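PDB 6IUQ: prolyl 4-hydroxylase from Phytophthora capsici LT1534, which probably hydroxylates proline residues of its substrates as an iron(II)- and 2-oxoglutarate-dependent dioxygenase of the double-stranded beta-helix fold. Local coordinates for residues T169-L174 against V226-L231; Y37-D42 against R204-Q209; A112-T117 against R139-Q144; W48-L53 against P200-V205. All coordinates share one frame; numbering follows the deposited sequence.

Interaction 1 of 4, residues T169-L174 against V226-L231; sequences TCLLYL and VLTIWL
Val226 packs against Tyr173 and Leu171 on one face of this strand pair. CG2 of Val226 lies 3.5 Å from CE1 of Tyr173, reaching the ring obliquely, and 4.0 Å from CD2 of Leu171, so one methyl joins two neighbours. On the other face, an equal part of the apolar centre, CB of Cys170 meets CB of Ile229 and CB of Leu172 meets CB of Leu227, and helix 118-126 packs onto Cys170. Antiparallel and in register, 169-173 and 226-231 are central strands of the larger of the two sheets of the double-stranded beta-helix, the fold that holds the iron site in this family. Cys170 and Ile229 exchange two backbone hydrogen bonds, as do Leu172 and Leu227; Leu172 N to Leu227 O is almost straight (2.8 Å, 178°). Further out, CD2 of Leu171 touches the hydroxyl OG1 of Thr228, whose CG2 lies over one face of the Trp230 ring. At the polar edge Thr169 runs beside Trp230, and OG1 of Thr169 and NE1 of Trp230 both hydrogen-bond OD2 of Asp158, an iron ligand.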
loop_
_atom_site.group_PDB
_atom_site.type_symbol
_atom_site.label_atom_id
_atom_site.label_comp_id
_atom_site.label_asym_id
_atom_site.label_seq_id
_atom_site.Cartn_x
_atom_site.Cartn_y
_atom_site.Cartn_z
ATOM N N THR A 169 -2.189 -0.243 5.023
ATOM C CA THR A 169 -2.559 -0.804 3.737
ATOM C C THR A 169 -2.302 -2.302 3.727
ATOM O O THR A 169 -1.232 -2.755 4.124
ATOM C CB THR A 169 -1.773 -0.155 2.589
ATOM O OG1 THR A 169 -2.075 1.252 2.537
ATOM C CG2 THR A 169 -2.122 -0.843 1.265
ATOM N N CYS A 170 -3.295 -3.066 3.280
ATOM C CA CYS A 170 -3.177 -4.510 3.227
ATOM C C CYS A 170 -3.490 -5.012 1.832
ATOM O O CYS A 170 -4.624 -4.899 1.354
ATOM C CB CYS A 170 -4.100 -5.175 4.247
ATOM S SG CYS A 170 -4.088 -6.985 4.059
ATOM N N LEU A 171 -2.470 -5.554 1.178
ATOM C CA LEU A 171 -2.595 -6.018 -0.197
ATOM C C LEU A 171 -2.556 -7.539 -0.264
ATOM O O LEU A 171 -1.629 -8.160 0.245
ATOM C CB LEU A 171 -1.481 -5.410 -1.057
ATOM C CG LEU A 171 -1.507 -3.877 -1.235
ATOM C CD1 LEU A 171 -0.223 -3.378 -1.833
ATOM C CD2 LEU A 171 -2.631 -3.485 -2.159
ATOM N N LEU A 172 -3.569 -8.137 -0.878
ATOM C CA LEU A 172 -3.559 -9.561 -1.170
ATOM C C LEU A 172 -3.421 -9.800 -2.664
ATOM O O LEU A 172 -4.294 -9.411 -3.455
ATOM C CB LEU A 172 -4.824 -10.248 -0.662
ATOM C CG LEU A 172 -4.972 -11.725 -1.084
ATOM C CD1 LEU A 172 -3.789 -12.593 -0.704
ATOM C CD2 LEU A 172 -6.256 -12.327 -0.528
ATOM N N TYR A 173 -2.318 -10.441 -3.045
ATOM C CA TYR A 173 -2.026 -10.703 -4.446
ATOM C C TYR A 173 -2.497 -12.102 -4.854
ATOM O O TYR A 173 -2.433 -13.057 -4.074
ATOM C CB TYR A 173 -0.527 -10.516 -4.724
ATOM C CG TYR A 173 -0.128 -9.058 -4.614
ATOM C CD1 TYR A 173 -0.661 -8.117 -5.487
ATOM C CD2 TYR A 173 0.731 -8.618 -3.613
ATOM C CE1 TYR A 173 -0.331 -6.786 -5.392
ATOM C CE2 TYR A 173 1.066 -7.286 -3.501
ATOM C CZ TYR A 173 0.533 -6.375 -4.401
ATOM O OH TYR A 173 0.840 -5.046 -4.320
ATOM N N LEU A 174 -2.973 -12.204 -6.089
ATOM C CA LEU A 174 -3.713 -13.370 -6.526
ATOM C C LEU A 174 -3.388 -13.748 -7.969
ATOM O O LEU A 174 -4.285 -14.013 -8.762
ATOM C CB LEU A 174 -5.214 -13.116 -6.369
ATOM C CG LEU A 174 -5.744 -12.991 -4.936
ATOM C CD1 LEU A 174 -7.178 -12.521 -4.896
ATOM C CD2 LEU A 174 -5.647 -14.316 -4.220
ATOM N N VAL A 226 -5.662 -7.847 -7.677
ATOM C CA VAL A 226 -5.230 -7.555 -6.325
ATOM C C VAL A 226 -6.426 -7.183 -5.452
ATOM O O VAL A 226 -7.361 -6.526 -5.896
ATOM C CB VAL A 226 -4.165 -6.431 -6.298
ATOM C CG1 VAL A 226 -4.675 -5.172 -6.997
ATOM C CG2 VAL A 226 -3.760 -6.141 -4.868
ATOM N N LEU A 227 -6.412 -7.639 -4.210
ATOM C CA LEU A 227 -7.447 -7.273 -3.254
ATOM C C LEU A 227 -6.814 -6.343 -2.240
ATOM O O LEU A 227 -5.781 -6.658 -1.672
ATOM C CB LEU A 227 -8.036 -8.530 -2.601
ATOM C CG LEU A 227 -9.089 -8.461 -1.498
ATOM C CD1 LEU A 227 -9.944 -9.743 -1.564
ATOM C CD2 LEU A 227 -8.461 -8.313 -0.115
ATOM N N THR A 228 -7.416 -5.182 -2.023
ATOM C CA THR A 228 -6.863 -4.218 -1.079
ATOM C C THR A 228 -7.785 -3.984 0.103
ATOM O O THR A 228 -8.960 -3.746 -0.072
ATOM C CB THR A 228 -6.594 -2.861 -1.752
ATOM O OG1 THR A 228 -5.801 -3.061 -2.920
ATOM C CG2 THR A 228 -5.865 -1.920 -0.790
ATOM N N ILE A 229 -7.237 -4.052 1.308
ATOM C CA ILE A 229 -7.954 -3.649 2.508
ATOM C C ILE A 229 -7.216 -2.482 3.161
ATOM O O ILE A 229 -5.994 -2.539 3.370
ATOM C CB ILE A 229 -8.071 -4.808 3.522
ATOM C CG1 ILE A 229 -8.794 -6.003 2.905
ATOM C CG2 ILE A 229 -8.788 -4.357 4.771
ATOM C CD1 ILE A 229 -8.725 -7.268 3.772
ATOM N N TRP A 230 -7.932 -1.411 3.445
ATOM C CA TRP A 230 -7.348 -0.289 4.155
ATOM C C TRP A 230 -7.970 -0.188 5.518
ATOM O O TRP A 230 -9.184 -0.235 5.650
ATOM C CB TRP A 230 -7.557 1.017 3.404
ATOM C CG TRP A 230 -6.584 1.252 2.303
ATOM C CD1 TRP A 230 -5.256 1.542 2.430
ATOM C CD2 TRP A 230 -6.865 1.256 0.907
ATOM N NE1 TRP A 230 -4.678 1.701 1.192
ATOM C CE2 TRP A 230 -5.648 1.543 0.237
ATOM C CE3 TRP A 230 -8.027 1.037 0.147
ATOM C CZ2 TRP A 230 -5.556 1.617 -1.157
ATOM C CZ3 TRP A 230 -7.934 1.110 -1.250
ATOM C CH2 TRP A 230 -6.700 1.402 -1.883
ATOM N N LEU A 231 -7.134 -0.038 6.536
ATOM C CA LEU A 231 -7.626 0.164 7.888
ATOM C C LEU A 231 -7.386 1.602 8.331
ATOM O O LEU A 231 -6.248 2.091 8.287
ATOM C CB LEU A 231 -6.952 -0.838 8.828
ATOM C CG LEU A 231 -7.200 -2.296 8.410
ATOM C CD1 LEU A 231 -6.678 -3.264 9.434
ATOM C CD2 LEU A 231 -8.704 -2.562 8.105
#

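Interaction 2 of 4, residues Y37-D42 against R204-Q209; sequences YVVIDD and RVVLFQ
Arg204 meets Asp41 where strand 37-40, an outermost strand of the larger sheet of the double-stranded beta-helix, pairs antiparallel with strand 204-209. CB of Arg204 passes 3.9 Å from OD1 of Asp41. CG, set anti to the backbone N (chi1 168°), has that same oxygen and CG1 of Val39 as neighbours, and CD keeps both. A bend at chi3 (-81°) then turns the guanidinium alongside the carboxylate, the two planes 41° apart. NE of Arg204 donates to OD1 of Asp41 at 2.7 Å, while CG1 of Val39 lies 3.6 Å from NE of Arg204, obliquely to the guanidinium. NH2 of Arg204 also donates to OD1, giving a side-on salt bridge in which two nitrogens grip one oxygen; NH1 bonds to the carbonyl of Ala199. Behind this exposed end, Val38 with Leu207 and Ile40 with Val205 each share two backbone hydrogen bonds. CG1 of Val38 packs on CB of Leu207, on the face lined by helix 26-35. CB of Tyr37 touches CB of Phe208 (3.7 Å), but their rings diverge, that of Phe208 meeting the iron ligand His215. The remaining bond, Arg204 NH2 to Asp41 OD2, is weak at 3.4 Å.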
loop_
_atom_site.group_PDB
_atom_site.type_symbol
_atom_site.label_atom_id
_atom_site.label_comp_id
_atom_site.label_asym_id
_atom_site.label_seq_id
_atom_site.Cartn_x
_atom_site.Cartn_y
_atom_site.Cartn_z
ATOM N N TYR A 37 6.881 -1.772 6.376
ATOM C CA TYR A 37 6.194 -2.741 5.548
ATOM C C TYR A 37 6.530 -4.125 6.028
ATOM O O TYR A 37 7.544 -4.325 6.687
ATOM C CB TYR A 37 6.623 -2.620 4.100
ATOM C CG TYR A 37 8.053 -3.085 3.903
ATOM C CD1 TYR A 37 9.110 -2.227 4.149
ATOM C CD2 TYR A 37 8.341 -4.379 3.496
ATOM C CE1 TYR A 37 10.395 -2.625 3.988
ATOM C CE2 TYR A 37 9.650 -4.796 3.335
ATOM C CZ TYR A 37 10.669 -3.912 3.585
ATOM O OH TYR A 37 11.979 -4.298 3.421
ATOM N N VAL A 38 5.730 -5.100 5.620
ATOM C CA VAL A 38 6.084 -6.484 5.846
ATOM C C VAL A 38 5.382 -7.371 4.806
ATOM O O VAL A 38 4.265 -7.072 4.382
ATOM C CB VAL A 38 5.738 -6.895 7.298
ATOM C CG1 VAL A 38 4.236 -6.737 7.581
ATOM C CG2 VAL A 38 6.238 -8.304 7.603
ATOM N N VAL A 39 6.073 -8.425 4.362
ATOM C CA VAL A 39 5.572 -9.345 3.352
ATOM C C VAL A 39 5.257 -10.714 3.971
ATOM O O VAL A 39 6.054 -11.246 4.732
ATOM C CB VAL A 39 6.591 -9.535 2.225
ATOM C CG1 VAL A 39 6.082 -10.582 1.221
ATOM C CG2 VAL A 39 6.898 -8.183 1.537
ATOM N N ILE A 40 4.086 -11.267 3.665
ATOM C CA ILE A 40 3.687 -12.570 4.188
ATOM C C ILE A 40 3.301 -13.520 3.057
ATOM O O ILE A 40 2.285 -13.313 2.386
ATOM C CB ILE A 40 2.496 -12.466 5.146
ATOM C CG1 ILE A 40 2.588 -11.204 6.001
ATOM C CG2 ILE A 40 2.397 -13.724 6.023
ATOM C CD1 ILE A 40 1.474 -11.103 7.009
ATOM N N ASP A 41 4.109 -14.553 2.845
ATOM C CA ASP A 41 3.845 -15.522 1.798
ATOM C C ASP A 41 2.896 -16.598 2.292
ATOM O O ASP A 41 2.887 -16.922 3.481
ATOM C CB ASP A 41 5.147 -16.151 1.307
ATOM C CG ASP A 41 5.949 -15.206 0.418
ATOM O OD1 ASP A 41 5.376 -14.656 -0.548
ATOM O OD2 ASP A 41 7.144 -15.006 0.696
ATOM N N ASP A 42 2.090 -17.112 1.362
ATOM C CA ASP A 42 1.132 -18.187 1.597
ATOM C C ASP A 42 0.252 -17.923 2.822
ATOM O O ASP A 42 0.067 -18.774 3.689
ATOM C CB ASP A 42 1.880 -19.526 1.705
ATOM C CG ASP A 42 2.683 -19.825 0.453
ATOM O OD1 ASP A 42 2.070 -19.985 -0.631
ATOM O OD2 ASP A 42 3.931 -19.887 0.536
ATOM N N ARG A 204 0.178 -13.955 -1.587
ATOM C CA ARG A 204 1.112 -13.104 -0.869
ATOM C C ARG A 204 0.408 -11.867 -0.326
ATOM O O ARG A 204 -0.340 -11.204 -1.041
ATOM C CB ARG A 204 2.271 -12.693 -1.776
ATOM C CG ARG A 204 3.131 -11.588 -1.198
ATOM C CD ARG A 204 4.330 -11.348 -2.091
ATOM N NE ARG A 204 5.394 -12.321 -1.857
ATOM C CZ ARG A 204 6.511 -12.397 -2.574
ATOM N NH1 ARG A 204 6.714 -11.573 -3.609
ATOM N NH2 ARG A 204 7.428 -13.303 -2.257
ATOM N N VAL A 205 0.665 -11.562 0.938
ATOM C CA VAL A 205 0.112 -10.387 1.595
ATOM C C VAL A 205 1.218 -9.358 1.871
ATOM O O VAL A 205 2.274 -9.706 2.414
ATOM C CB VAL A 205 -0.605 -10.764 2.936
ATOM C CG1 VAL A 205 -0.851 -9.542 3.784
ATOM C CG2 VAL A 205 -1.908 -11.472 2.662
ATOM N N VAL A 206 0.992 -8.105 1.479
ATOM C CA VAL A 206 1.883 -7.013 1.875
ATOM C C VAL A 206 1.113 -6.062 2.788
ATOM O O VAL A 206 -0.012 -5.677 2.479
ATOM C CB VAL A 206 2.434 -6.229 0.673
ATOM C CG1 VAL A 206 3.484 -5.205 1.144
ATOM C CG2 VAL A 206 3.044 -7.161 -0.355
ATOM N N LEU A 207 1.697 -5.738 3.935
ATOM C CA LEU A 207 1.161 -4.719 4.819
ATOM C C LEU A 207 2.162 -3.612 4.799
ATOM O O LEU A 207 3.370 -3.890 4.863
ATOM C CB LEU A 207 0.983 -5.203 6.255
ATOM C CG LEU A 207 0.213 -6.496 6.510
ATOM C CD1 LEU A 207 0.173 -6.777 7.984
ATOM C CD2 LEU A 207 -1.192 -6.421 5.936
ATOM N N PHE A 208 1.684 -2.373 4.694
ATOM C CA PHE A 208 2.565 -1.243 4.890
ATOM C C PHE A 208 1.844 -0.007 5.460
ATOM O O PHE A 208 0.625 0.025 5.568
ATOM C CB PHE A 208 3.322 -0.937 3.581
ATOM C CG PHE A 208 2.465 -0.573 2.386
ATOM C CD1 PHE A 208 1.960 0.717 2.233
ATOM C CD2 PHE A 208 2.297 -1.468 1.341
ATOM C CE1 PHE A 208 1.220 1.073 1.091
ATOM C CE2 PHE A 208 1.562 -1.113 0.203
ATOM C CZ PHE A 208 1.032 0.176 0.076
ATOM N N GLN A 209 2.622 0.983 5.874
ATOM C CA GLN A 209 2.080 2.199 6.478
ATOM C C GLN A 209 1.444 3.094 5.417
ATOM O O GLN A 209 2.124 3.548 4.513
ATOM C CB GLN A 209 3.186 2.961 7.206
ATOM C CG GLN A 209 4.016 2.082 8.164
ATOM C CD GLN A 209 3.313 1.864 9.504
ATOM O OE1 GLN A 209 2.292 2.499 9.796
ATOM N NE2 GLN A 209 3.839 0.944 10.312
#

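Interaction 3 of 4, residues A112-T117 against R139-Q144; sequences ALFHST and RTLKLQ
The last turn of helix 108-115 faces the start of strand 139-146 through Phe114 and Leu141, whose CA atoms are 6.8 Å apart. The helix ends here: Ser116 is the first residue to leave helical backbone angles, and Thr117 takes the N-cap position of helix 118-126. CD1 of Leu141 rests 3.8 Å from CA of Phe114, and CB of Leu141 approaches CD1 at the edge of the Phe114 ring. The contact thus joins helix 108-115 to the larger sheet of the double-stranded beta-helix, in which strand 139-146 lies beside strand 224-232. Arg139 reaches back to the helix terminus. Its chain bends at chi3 (55°), with CD over one face of the Phe114 ring toward the rim, and NH1 of Arg139 donates to the Phe114 carbonyl O at 2.8 Å. The bond is bent at the hydrogen (135°), although NH1 lies in the carbonyl plane and the oxygen close to the guanidinium plane. A positive charge at the carboxyl end of a helix is probably favourable. NH2 of Arg139 makes a weak bond to the carbonyl of Phe134.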
loop_
_atom_site.group_PDB
_atom_site.type_symbol
_atom_site.label_atom_id
_atom_site.label_comp_id
_atom_site.label_asym_id
_atom_site.label_seq_id
_atom_site.Cartn_x
_atom_site.Cartn_y
_atom_site.Cartn_z
ATOM N N ALA A 112 -17.445 -12.869 3.680
ATOM C CA ALA A 112 -16.797 -13.306 4.913
ATOM C C ALA A 112 -15.453 -12.612 5.138
ATOM O O ALA A 112 -15.074 -12.329 6.276
ATOM C CB ALA A 112 -16.600 -14.813 4.899
ATOM N N LEU A 113 -14.720 -12.341 4.066
ATOM C CA LEU A 113 -13.464 -11.622 4.241
ATOM C C LEU A 113 -13.779 -10.196 4.664
ATOM O O LEU A 113 -13.105 -9.646 5.508
ATOM C CB LEU A 113 -12.606 -11.631 2.976
ATOM C CG LEU A 113 -11.244 -10.939 3.177
ATOM C CD1 LEU A 113 -10.541 -11.438 4.443
ATOM C CD2 LEU A 113 -10.333 -11.112 1.969
ATOM N N PHE A 114 -14.831 -9.614 4.105
ATOM C CA PHE A 114 -15.198 -8.253 4.479
ATOM C C PHE A 114 -15.539 -8.156 5.966
ATOM O O PHE A 114 -15.193 -7.190 6.611
ATOM C CB PHE A 114 -16.377 -7.750 3.649
ATOM C CG PHE A 114 -16.842 -6.371 4.040
ATOM C CD1 PHE A 114 -16.296 -5.247 3.435
ATOM C CD2 PHE A 114 -17.823 -6.194 5.011
ATOM C CE1 PHE A 114 -16.719 -3.973 3.791
ATOM C CE2 PHE A 114 -18.239 -4.924 5.379
ATOM C CZ PHE A 114 -17.690 -3.814 4.765
ATOM N N HIS A 115 -16.201 -9.171 6.501
ATOM C CA HIS A 115 -16.653 -9.165 7.887
ATOM C C HIS A 115 -15.616 -9.692 8.862
ATOM O O HIS A 115 -15.760 -9.566 10.076
ATOM C CB HIS A 115 -17.941 -9.992 8.015
ATOM C CG HIS A 115 -19.160 -9.273 7.527
ATOM N ND1 HIS A 115 -19.831 -9.635 6.380
ATOM C CD2 HIS A 115 -19.821 -8.202 8.030
ATOM C CE1 HIS A 115 -20.862 -8.824 6.205
ATOM N NE2 HIS A 115 -20.874 -7.945 7.190
ATOM N N SER A 116 -14.566 -10.296 8.339
ATOM C CA SER A 116 -13.513 -10.798 9.208
ATOM C C SER A 116 -12.812 -9.665 9.962
ATOM O O SER A 116 -12.562 -8.590 9.411
ATOM C CB SER A 116 -12.500 -11.601 8.395
ATOM O OG SER A 116 -11.303 -11.733 9.125
ATOM N N THR A 117 -12.508 -9.900 11.232
ATOM C CA THR A 117 -11.796 -8.911 12.032
ATOM C C THR A 117 -10.444 -9.407 12.520
ATOM O O THR A 117 -9.864 -8.812 13.440
ATOM C CB THR A 117 -12.593 -8.493 13.278
ATOM O OG1 THR A 117 -12.852 -9.653 14.082
ATOM C CG2 THR A 117 -13.882 -7.814 12.886
ATOM N N ARG A 139 -13.204 0.870 7.299
ATOM C CA ARG A 139 -12.465 -0.123 6.533
ATOM C C ARG A 139 -12.962 0.010 5.097
ATOM O O ARG A 139 -14.123 0.352 4.861
ATOM C CB ARG A 139 -12.671 -1.561 7.065
ATOM C CG ARG A 139 -13.952 -2.216 6.542
ATOM C CD ARG A 139 -14.265 -3.555 7.189
ATOM N NE ARG A 139 -14.319 -3.466 8.648
ATOM C CZ ARG A 139 -14.791 -4.434 9.428
ATOM N NH1 ARG A 139 -15.258 -5.540 8.875
ATOM N NH2 ARG A 139 -14.808 -4.304 10.756
ATOM N N THR A 140 -12.073 -0.226 4.144
ATOM C CA THR A 140 -12.435 -0.235 2.732
ATOM C C THR A 140 -11.897 -1.510 2.152
ATOM O O THR A 140 -10.743 -1.847 2.393
ATOM C CB THR A 140 -11.833 0.971 1.945
ATOM O OG1 THR A 140 -12.452 2.192 2.357
ATOM C CG2 THR A 140 -12.020 0.796 0.441
ATOM N N LEU A 141 -12.704 -2.217 1.377
ATOM C CA LEU A 141 -12.206 -3.399 0.697
ATOM C C LEU A 141 -12.374 -3.209 -0.803
ATOM O O LEU A 141 -13.487 -3.212 -1.324
ATOM C CB LEU A 141 -12.939 -4.650 1.185
ATOM C CG LEU A 141 -12.285 -5.995 0.891
ATOM C CD1 LEU A 141 -12.554 -6.945 2.059
ATOM C CD2 LEU A 141 -12.770 -6.579 -0.422
ATOM N N LYS A 142 -11.260 -3.041 -1.500
ATOM C CA LYS A 142 -11.303 -2.754 -2.930
ATOM C C LYS A 142 -10.743 -3.924 -3.758
ATOM O O LYS A 142 -9.717 -4.513 -3.410
ATOM C CB LYS A 142 -10.541 -1.457 -3.226
ATOM C CG LYS A 142 -10.556 -1.025 -4.682
ATOM C CD LYS A 142 -9.920 0.358 -4.910
ATOM C CE LYS A 142 -8.384 0.289 -5.066
ATOM N NZ LYS A 142 -7.887 -0.577 -6.196
ATOM N N LEU A 143 -11.445 -4.273 -4.834
ATOM C CA LEU A 143 -10.954 -5.239 -5.802
ATOM C C LEU A 143 -10.448 -4.510 -7.038
ATOM O O LEU A 143 -11.058 -3.544 -7.483
ATOM C CB LEU A 143 -12.044 -6.232 -6.189
ATOM C CG LEU A 143 -12.770 -6.935 -5.047
ATOM C CD1 LEU A 143 -13.801 -7.898 -5.605
ATOM C CD2 LEU A 143 -11.773 -7.662 -4.153
ATOM N N GLN A 144 -9.329 -4.970 -7.588
ATOM C CA GLN A 144 -8.747 -4.321 -8.749
ATOM C C GLN A 144 -8.273 -5.319 -9.790
ATOM O O GLN A 144 -7.546 -6.261 -9.476
ATOM C CB GLN A 144 -7.579 -3.429 -8.341
ATOM C CG GLN A 144 -6.853 -2.822 -9.529
ATOM C CD GLN A 144 -5.762 -1.854 -9.132
ATOM O OE1 GLN A 144 -4.586 -2.222 -9.067
ATOM N NE2 GLN A 144 -6.142 -0.604 -8.870
#

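Interaction 4 of 4, residues W48-L53 against P200-V205; sequences WASALL and PKMDRV
Met202, a selenomethionine, reaches from a turn onto Ala49, Ser50 and Leu53 of helix 46-61. Lys201 opens that turn, a type II beta turn ending at Arg204 and closed by a bond from Arg204 N to Lys201 O (3.1 Å); the turn leads into strand 204-209 of the double-stranded beta-helix. At Met202, CG stands anti to the backbone N (chi1 176°), and bends at chi2 and chi3 carry the end of the chain to the helix. SE of Met202 lies 4.2 Å from CB of Ala49. CE of Met202 goes further, to 3.4 Å from OG of Ser50 and 4.0 Å from CD2 of Leu53, so that it spans one turn of the helix; the Leu53 and Met202 side chains meet at a slant. OG of Ser50 has its hydrogen bond with the carbonyl of His46. Next in sequence, OD1 of Asp203 lies 3.6 Å from CB of Ala49. The Asp203 carboxylate oxygens bond to backbone nitrogens just ahead of the helix, OD1 to Phe44 and OD2 to Gly45. No hydrogen bond links 48-53 with 200-205: the contact across these segments is mainly apolar, made largely by the end of the Met202 side chain, and the polar tie passes through Asp203 to the residues preceding the helix.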
loop_
_atom_site.group_PDB
_atom_site.type_symbol
_atom_site.label_atom_id
_atom_site.label_comp_id
_atom_site.label_asym_id
_atom_site.label_seq_id
_atom_site.Cartn_x
_atom_site.Cartn_y
_atom_site.Cartn_z
ATOM N N TRP A 48 -8.031 -21.369 -0.222
ATOM C CA TRP A 48 -8.789 -20.190 0.190
ATOM C C TRP A 48 -8.496 -18.993 -0.728
ATOM O O TRP A 48 -9.425 -18.344 -1.214
ATOM C CB TRP A 48 -8.484 -19.874 1.656
ATOM C CG TRP A 48 -9.396 -18.868 2.314
ATOM C CD1 TRP A 48 -10.542 -18.325 1.802
ATOM C CD2 TRP A 48 -9.210 -18.269 3.606
ATOM N NE1 TRP A 48 -11.083 -17.428 2.703
ATOM C CE2 TRP A 48 -10.277 -17.373 3.812
ATOM C CE3 TRP A 48 -8.236 -18.401 4.603
ATOM C CZ2 TRP A 48 -10.405 -16.622 4.977
ATOM C CZ3 TRP A 48 -8.357 -17.655 5.749
ATOM C CH2 TRP A 48 -9.433 -16.772 5.930
ATOM N N ALA A 49 -7.222 -18.720 -0.993
ATOM C CA ALA A 49 -6.855 -17.707 -1.986
ATOM C C ALA A 49 -7.469 -17.971 -3.367
ATOM O O ALA A 49 -7.937 -17.039 -4.029
ATOM C CB ALA A 49 -5.345 -17.603 -2.105
ATOM N N SER A 50 -7.478 -19.224 -3.806
ATOM C CA SER A 50 -8.112 -19.572 -5.085
ATOM C C SER A 50 -9.607 -19.279 -5.104
ATOM O O SER A 50 -10.146 -18.774 -6.098
ATOM C CB SER A 50 -7.902 -21.054 -5.419
ATOM O OG SER A 50 -6.554 -21.324 -5.741
ATOM N N ALA A 51 -10.278 -19.644 -4.016
ATOM C CA ALA A 51 -11.703 -19.365 -3.850
ATOM C C ALA A 51 -12.026 -17.869 -3.991
ATOM O O ALA A 51 -12.979 -17.502 -4.669
ATOM C CB ALA A 51 -12.170 -19.874 -2.513
ATOM N N LEU A 52 -11.232 -17.014 -3.352
ATOM C CA LEU A 52 -11.453 -15.567 -3.400
ATOM C C LEU A 52 -11.260 -15.062 -4.834
ATOM O O LEU A 52 -12.047 -14.236 -5.318
ATOM C CB LEU A 52 -10.507 -14.838 -2.428
ATOM C CG LEU A 52 -10.765 -15.060 -0.922
ATOM C CD1 LEU A 52 -9.586 -14.612 -0.062
ATOM C CD2 LEU A 52 -12.026 -14.351 -0.488
ATOM N N LEU A 53 -10.230 -15.581 -5.512
ATOM C CA LEU A 53 -9.942 -15.223 -6.908
ATOM C C LEU A 53 -11.092 -15.625 -7.833
ATOM O O LEU A 53 -11.495 -14.846 -8.693
ATOM C CB LEU A 53 -8.624 -15.877 -7.393
ATOM C CG LEU A 53 -8.219 -15.716 -8.870
ATOM C CD1 LEU A 53 -8.106 -14.249 -9.282
ATOM C CD2 LEU A 53 -6.917 -16.470 -9.202
ATOM N N PRO A 200 3.978 -9.704 -7.230
ATOM C CA PRO A 200 2.601 -9.950 -6.788
ATOM C C PRO A 200 2.209 -11.439 -6.849
ATOM O O PRO A 200 1.286 -11.821 -7.562
ATOM C CB PRO A 200 1.780 -9.124 -7.776
ATOM C CG PRO A 200 2.565 -9.259 -9.050
ATOM C CD PRO A 200 4.028 -9.266 -8.634
ATOM N N LYS A 201 2.912 -12.273 -6.094
ATOM C CA LYS A 201 2.641 -13.703 -6.116
ATOM C C LYS A 201 1.326 -14.070 -5.450
ATOM O O LYS A 201 0.881 -13.407 -4.509
ATOM C CB LYS A 201 3.784 -14.456 -5.450
ATOM C CG LYS A 201 5.066 -14.254 -6.203
ATOM C CD LYS A 201 6.195 -15.100 -5.687
ATOM C CE LYS A 201 7.314 -15.115 -6.742
ATOM N NZ LYS A 201 8.655 -15.280 -6.134
HETATM N N MSE A 202 0.711 -15.122 -5.985
HETATM C CA MSE A 202 -0.499 -15.722 -5.467
HETATM C C MSE A 202 -0.396 -15.933 -3.956
HETATM O O MSE A 202 0.584 -16.502 -3.470
HETATM C CB MSE A 202 -0.754 -17.063 -6.180
HETATM C CG MSE A 202 -1.956 -17.884 -5.693
HETATM SE SE MSE A 202 -3.655 -16.967 -5.897
HETATM C CE MSE A 202 -4.854 -18.443 -6.362
ATOM N N ASP A 203 -1.398 -15.444 -3.231
ATOM C CA ASP A 203 -1.529 -15.674 -1.796
ATOM C C ASP A 203 -0.410 -14.988 -0.999
ATOM O O ASP A 203 -0.097 -15.370 0.132
ATOM C CB ASP A 203 -1.572 -17.175 -1.496
ATOM C CG ASP A 203 -2.141 -17.468 -0.132
ATOM O OD1 ASP A 203 -2.881 -16.594 0.379
ATOM O OD2 ASP A 203 -1.842 -18.549 0.440
ATOM N N ARG A 204 0.178 -13.955 -1.587
ATOM C CA ARG A 204 1.112 -13.104 -0.869
ATOM C C ARG A 204 0.408 -11.867 -0.326
ATOM O O ARG A 204 -0.340 -11.204 -1.041
ATOM C CB ARG A 204 2.271 -12.693 -1.776
ATOM C CG ARG A 204 3.131 -11.588 -1.198
ATOM C CD ARG A 204 4.330 -11.348 -2.091
ATOM N NE ARG A 204 5.394 -12.321 -1.857
ATOM C CZ ARG A 204 6.511 -12.397 -2.574
ATOM N NH1 ARG A 204 6.714 -11.573 -3.609
ATOM N NH2 ARG A 204 7.428 -13.303 -2.257
ATOM N N VAL A 205 0.665 -11.562 0.938
ATOM C CA VAL A 205 0.112 -10.387 1.595
ATOM C C VAL A 205 1.218 -9.358 1.871
ATOM O O VAL A 205 2.274 -9.706 2.414
ATOM C CB VAL A 205 -0.605 -10.764 2.936
ATOM C CG1 VAL A 205 -0.851 -9.542 3.784
ATOM C CG2 VAL A 205 -1.908 -11.472 2.662
#

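In the fold
Interactions 1 and 2 are ladders of the same antiparallel sheet, joined directly because strands 166-173 and 204-209 are neighbours: Leu171 N lies 2.8 Å from Val206 O. Both are buried and come near the iron, through Trp230 and Phe208 respectively; they differ in that interaction 2, at an outermost strand, finishes in a salt bridge at an exposed end. Interactions 3 and 4 fasten helices to this sheet and bury less surface, interaction 4 in a buried setting and interaction 3 in a partly buried one. Interaction 3 adds a single arginine bond to its apolar packing; interaction 4 has no hydrogen bond across its segments. Interaction 4 shares Arg204 and Val205 with interaction 2, and its helix meets that of interaction 3 through Leu52 and Leu113.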